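Local coordinates for mitogen activated protein kinase, putative (Leishmania donovani, PDB 4QNY) that probably transfers phosphate from ATP to serine and threonine residues of protein substrates, as a mitogen-activated protein kinase with an ATP analogue and magnesium bound, at residues A[270-273]-A[274-277]; A[120-123]-A[124-128]. All blocks are in the same frame, centred on the assembly; numbering follows the deposited sequence.

Contact 1 (A[270-273]-A[274-277]); sequences QADW and RQRY
Trp-273 and Tyr-277 pack side by side, one turn apart, and point the same way. The indole comes to the edge of the phenol ring, with CE3 of Trp-273 3.7 Å from CE2 of Tyr-277. In the backbone, Tyr-277 N donates to Trp-273 O at 2.8 Å. This is the tight part of the contact. Tyr-277 is buried against Leu-285 and Leu-288 of helix 282-291, and its OH is hydrogen-bonded to Gly-217 O. The indole also rests on Leu-288. CD of Arg-276 approaches it obliquely, 3.8 Å from CE3 of Trp-273. From there the extended chain leads away from the indole to Ala-271, whose CB meets the edge of the guanidinium, 3.9 Å from NE of Arg-276.

The other side is polar and looser. Asp-272 holds its CG anti to the backbone N (chi1 -156°), which turns the carboxylate over the first turn of the helix. OD1 accepts a weak bond from Arg-274 N at 3.1 Å. OD2 forms a salt bridge with NH2 of Arg-274 at 3.2 Å. Arg-274 is bent at chi3, and its guanidinium turns one face to OD1. The two planes stand 82° apart, so the ion pair is not the flat, two-pronged kind. Gln-275 lies across the carboxylate, its CG close to OD2. Arg-274 and Gln-275 are exposed within the single chain, but a crystal neighbour touches both and may influence how they lie.

The carbonyl of Asp-272 starts the helical bonding: it takes a bond from Arg-276 N at 3.0 Å and a weak one from Gln-275 N. Through its OD1 bond, Asp-272 is the N-cap of the short helix 273-276. The aromatic pair packs beside this cap in the C-terminal lobe of the protein kinase fold.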
loop_
_atom_site.group_PDB
_atom_site.type_symbol
_atom_site.label_atom_id
_atom_site.label_comp_id
_atom_site.label_asym_id
_atom_site.label_seq_id
_atom_site.Cartn_x
_atom_site.Cartn_y
_atom_site.Cartn_z
ATOM N N GLN A 270 -20.346 16.061 11.694
ATOM C CA GLN A 270 -20.145 15.051 10.664
ATOM C C GLN A 270 -20.649 15.579 9.327
ATOM O O GLN A 270 -21.846 15.820 9.161
ATOM C CB GLN A 270 -20.859 13.749 11.031
ATOM N N ALA A 271 -19.734 15.771 8.381
ATOM C CA ALA A 271 -20.083 16.351 7.088
ATOM C C ALA A 271 -21.050 15.465 6.316
ATOM O O ALA A 271 -21.155 14.265 6.568
ATOM C CB ALA A 271 -18.835 16.609 6.263
ATOM N N ASP A 272 -21.753 16.075 5.369
ATOM C CA ASP A 272 -22.784 15.389 4.605
ATOM C C ASP A 272 -22.180 14.604 3.446
ATOM O O ASP A 272 -21.763 15.187 2.447
ATOM C CB ASP A 272 -23.808 16.399 4.081
ATOM C CG ASP A 272 -25.157 15.770 3.792
ATOM O OD1 ASP A 272 -25.206 14.555 3.512
ATOM O OD2 ASP A 272 -26.171 16.497 3.845
ATOM N N TRP A 273 -22.134 13.282 3.586
ATOM C CA TRP A 273 -21.633 12.421 2.519
ATOM C C TRP A 273 -22.531 12.508 1.293
ATOM O O TRP A 273 -22.060 12.417 0.160
ATOM C CB TRP A 273 -21.530 10.968 2.987
ATOM C CG TRP A 273 -20.436 10.716 3.981
ATOM C CD1 TRP A 273 -20.582 10.278 5.264
ATOM C CD2 TRP A 273 -19.027 10.887 3.773
ATOM N NE1 TRP A 273 -19.352 10.163 5.867
ATOM C CE2 TRP A 273 -18.382 10.533 4.974
ATOM C CE3 TRP A 273 -18.251 11.306 2.687
ATOM C CZ2 TRP A 273 -16.996 10.583 5.121
ATOM C CZ3 TRP A 273 -16.876 11.357 2.836
ATOM C CH2 TRP A 273 -16.263 10.996 4.043
ATOM N N ARG A 274 -23.827 12.687 1.533
ATOM C CA ARG A 274 -24.807 12.789 0.458
ATOM C C ARG A 274 -24.543 14.009 -0.419
ATOM O O ARG A 274 -24.759 13.971 -1.630
ATOM C CB ARG A 274 -26.225 12.850 1.031
ATOM C CG ARG A 274 -26.634 11.608 1.811
ATOM C CD ARG A 274 -28.065 11.710 2.323
ATOM N NE ARG A 274 -28.136 12.274 3.668
ATOM C CZ ARG A 274 -28.315 13.564 3.936
ATOM N NH1 ARG A 274 -28.366 13.979 5.195
ATOM N NH2 ARG A 274 -28.442 14.440 2.948
ATOM N N GLN A 275 -24.074 15.089 0.198
ATOM C CA GLN A 275 -23.750 16.305 -0.539
ATOM C C GLN A 275 -22.379 16.197 -1.198
ATOM O O GLN A 275 -22.140 16.785 -2.252
ATOM C CB GLN A 275 -23.801 17.526 0.384
ATOM C CG GLN A 275 -25.201 17.891 0.849
ATOM C CD GLN A 275 -25.245 19.208 1.597
ATOM O OE1 GLN A 275 -24.590 19.374 2.626
ATOM N NE2 GLN A 275 -26.019 20.156 1.081
ATOM N N ARG A 276 -21.483 15.440 -0.574
ATOM C CA ARG A 276 -20.153 15.217 -1.130
ATOM C C ARG A 276 -20.214 14.306 -2.351
ATOM O O ARG A 276 -19.392 14.418 -3.260
ATOM C CB ARG A 276 -19.218 14.621 -0.075
ATOM C CG ARG A 276 -18.798 15.599 1.008
ATOM C CD ARG A 276 -17.773 14.982 1.945
ATOM N NE ARG A 276 -17.137 15.987 2.792
ATOM C CZ ARG A 276 -15.957 16.541 2.534
ATOM N NH1 ARG A 276 -15.277 16.184 1.452
ATOM N NH2 ARG A 276 -15.454 17.449 3.358
ATOM N N TYR A 277 -21.191 13.403 -2.363
ATOM C CA TYR A 277 -21.384 12.488 -3.483
ATOM C C TYR A 277 -22.869 12.352 -3.818
ATOM O O TYR A 277 -23.528 11.423 -3.358
ATOM C CB TYR A 277 -20.792 11.113 -3.166
ATOM C CG TYR A 277 -19.343 11.143 -2.735
ATOM C CD1 TYR A 277 -18.318 11.089 -3.669
ATOM C CD2 TYR A 277 -19.001 11.218 -1.390
ATOM C CE1 TYR A 277 -16.991 11.115 -3.277
ATOM C CE2 TYR A 277 -17.679 11.244 -0.989
ATOM C CZ TYR A 277 -16.679 11.191 -1.936
ATOM O OH TYR A 277 -15.362 11.216 -1.538
#

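Contact 2 (A[120-123]-A[124-128])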
loop_
_atom_site.group_PDB
_atom_site.type_symbol
_atom_site.label_atom_id
_atom_site.label_comp_id
_atom_site.label_asym_id
_atom_site.label_seq_id
_atom_site.Cartn_x
_atom_site.Cartn_y
_atom_site.Cartn_z
ATOM N N GLN A 120 -10.727 9.494 -15.414
ATOM C CA GLN A 120 -11.546 8.572 -16.189
ATOM C C GLN A 120 -12.801 8.153 -15.432
ATOM O O GLN A 120 -12.768 7.916 -14.222
ATOM C CB GLN A 120 -10.730 7.339 -16.590
ATOM C CG GLN A 120 -11.506 6.031 -16.552
ATOM C CD GLN A 120 -10.730 4.875 -17.142
ATOM O OE1 GLN A 120 -9.546 5.001 -17.454
ATOM N NE2 GLN A 120 -11.395 3.738 -17.298
ATOM N N GLU A 121 -13.912 8.065 -16.160
ATOM C CA GLU A 121 -15.197 7.694 -15.586
ATOM C C GLU A 121 -15.224 6.256 -15.077
ATOM O O GLU A 121 -14.889 5.319 -15.802
ATOM C CB GLU A 121 -16.310 7.900 -16.615
ATOM C CG GLU A 121 -17.002 9.244 -16.501
ATOM C CD GLU A 121 -17.811 9.364 -15.226
ATOM O OE1 GLU A 121 -18.798 8.612 -15.079
ATOM O OE2 GLU A 121 -17.459 10.201 -14.369
ATOM N N LEU A 122 -15.629 6.094 -13.821
ATOM C CA LEU A 122 -15.742 4.779 -13.204
ATOM C C LEU A 122 -17.144 4.559 -12.646
ATOM O O LEU A 122 -17.638 5.361 -11.853
ATOM C CB LEU A 122 -14.702 4.616 -12.093
ATOM C CG LEU A 122 -13.244 4.481 -12.530
ATOM C CD1 LEU A 122 -12.312 4.742 -11.358
ATOM C CD2 LEU A 122 -12.993 3.103 -13.119
ATOM N N THR A 123 -17.782 3.472 -13.065
ATOM C CA THR A 123 -19.111 3.130 -12.572
ATOM C C THR A 123 -19.031 2.558 -11.162
ATOM O O THR A 123 -17.945 2.257 -10.669
ATOM C CB THR A 123 -19.811 2.110 -13.490
ATOM O OG1 THR A 123 -19.013 0.924 -13.588
ATOM C CG2 THR A 123 -20.013 2.694 -14.879
ATOM N N GLU A 124 -20.183 2.413 -10.515
ATOM C CA GLU A 124 -20.237 1.802 -9.192
ATOM C C GLU A 124 -19.831 0.337 -9.280
ATOM O O GLU A 124 -19.251 -0.212 -8.344
ATOM C CB GLU A 124 -21.635 1.937 -8.584
ATOM C CG GLU A 124 -22.020 3.362 -8.215
ATOM C CD GLU A 124 -22.277 3.534 -6.728
ATOM O OE1 GLU A 124 -22.608 2.532 -6.060
ATOM O OE2 GLU A 124 -22.150 4.672 -6.229
ATOM N N ALA A 125 -20.132 -0.286 -10.415
ATOM C CA ALA A 125 -19.745 -1.670 -10.663
ATOM C C ALA A 125 -18.227 -1.807 -10.727
ATOM O O ALA A 125 -17.666 -2.799 -10.264
ATOM C CB ALA A 125 -20.380 -2.177 -11.949
ATOM N N HIS A 126 -17.572 -0.807 -11.309
ATOM C CA HIS A 126 -16.113 -0.766 -11.358
ATOM C C HIS A 126 -15.530 -0.662 -9.954
ATOM O O HIS A 126 -14.584 -1.371 -9.608
ATOM C CB HIS A 126 -15.630 0.413 -12.207
ATOM C CG HIS A 126 -15.805 0.215 -13.680
ATOM N ND1 HIS A 126 -16.176 1.236 -14.529
ATOM C CD2 HIS A 126 -15.649 -0.882 -14.458
ATOM C CE1 HIS A 126 -16.247 0.775 -15.764
ATOM N NE2 HIS A 126 -15.932 -0.508 -15.749
ATOM N N ILE A 127 -16.105 0.230 -9.155
ATOM C CA ILE A 127 -15.632 0.482 -7.800
ATOM C C ILE A 127 -15.844 -0.732 -6.901
ATOM O O ILE A 127 -14.970 -1.087 -6.111
ATOM C CB ILE A 127 -16.337 1.707 -7.186
ATOM C CG1 ILE A 127 -16.119 2.938 -8.068
ATOM C CG2 ILE A 127 -15.833 1.969 -5.779
ATOM C CD1 ILE A 127 -16.943 4.135 -7.659
ATOM N N GLN A 128 -17.006 -1.366 -7.034
ATOM C CA GLN A 128 -17.330 -2.563 -6.262
ATOM C C GLN A 128 -16.285 -3.658 -6.448
ATOM O O GLN A 128 -15.842 -4.275 -5.481
ATOM C CB GLN A 128 -18.710 -3.096 -6.656
ATOM C CG GLN A 128 -19.871 -2.300 -6.090
ATOM C CD GLN A 128 -21.189 -2.636 -6.762
ATOM O OE1 GLN A 128 -21.217 -3.215 -7.848
ATOM N NE2 GLN A 128 -22.290 -2.275 -6.114
#
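His-126 turns its imidazole back toward Thr-123, and the two side chains meet at a slant. OG1 of Thr-123 lies over one face of the ring, 2.9 Å above its plane and shifted toward the rim. The hydroxyl sits between the backbone N and the carbonyl carbon of its own residue (chi1 58°). From there it accepts a bond from His-126 N at 3.2 Å. The return bond runs from Thr-123 N to ND1 of His-126, at 3.1 Å and fairly straight (159°). The donor is tilted 23° out of the ring plane, so it does not meet the nitrogen squarely. Side chain thus meets backbone in both directions, which makes a capping box.

Leu-122 crosses His-126 at about a right angle. Its CD2 reaches CB of His-126 at 3.9 Å, while its backbone lies along the edge of the ring. The histidine side chain also touches Cys-162. Ile-127 points its CG1 branch back along the helix, 3.3 Å from Thr-123 O. That oxygen also accepts from Ile-127 N at 3.1 Å, the first full helical turn. Leu-122 and Ile-127 both rest on Leu-219 of helix 206-219; Ile-127 is buried there, while Leu-122 stays partly exposed. CB of Glu-124 points away from the cap; its OE1 is hydrogen-bonded to Ser-281 OG.

The contact caps the start of the long helix 124-143 in the C-terminal lobe. Because ND1 accepts from a backbone N-H, it carries no proton in this bond. An imidazole held this way is probably neutral, with its proton on NE2.

Overall arrangement
Contacts 1 and 2 are both surface caps at helix starts in the C-terminal lobe, with centres about 19 Å apart and no direct touch. Contact 2 comes first in the chain and opens the long helix 124-143. Contact 1 opens the short helix 273-276. Their chemistry differs: contact 1 uses a carboxylate and an ion pair beside aromatic packing, whereas contact 2 uses a hydroxyl and an imidazole. Each has one buried residue, Tyr-277 or Ile-127, and both touch Leu-220. Both contacts also meet helix 206-219, contact 1 through Gly-217 O and contact 2 through Leu-219. Arg-274 and Gln-275 in contact 1, and Thr-123 in contact 2, are exposed.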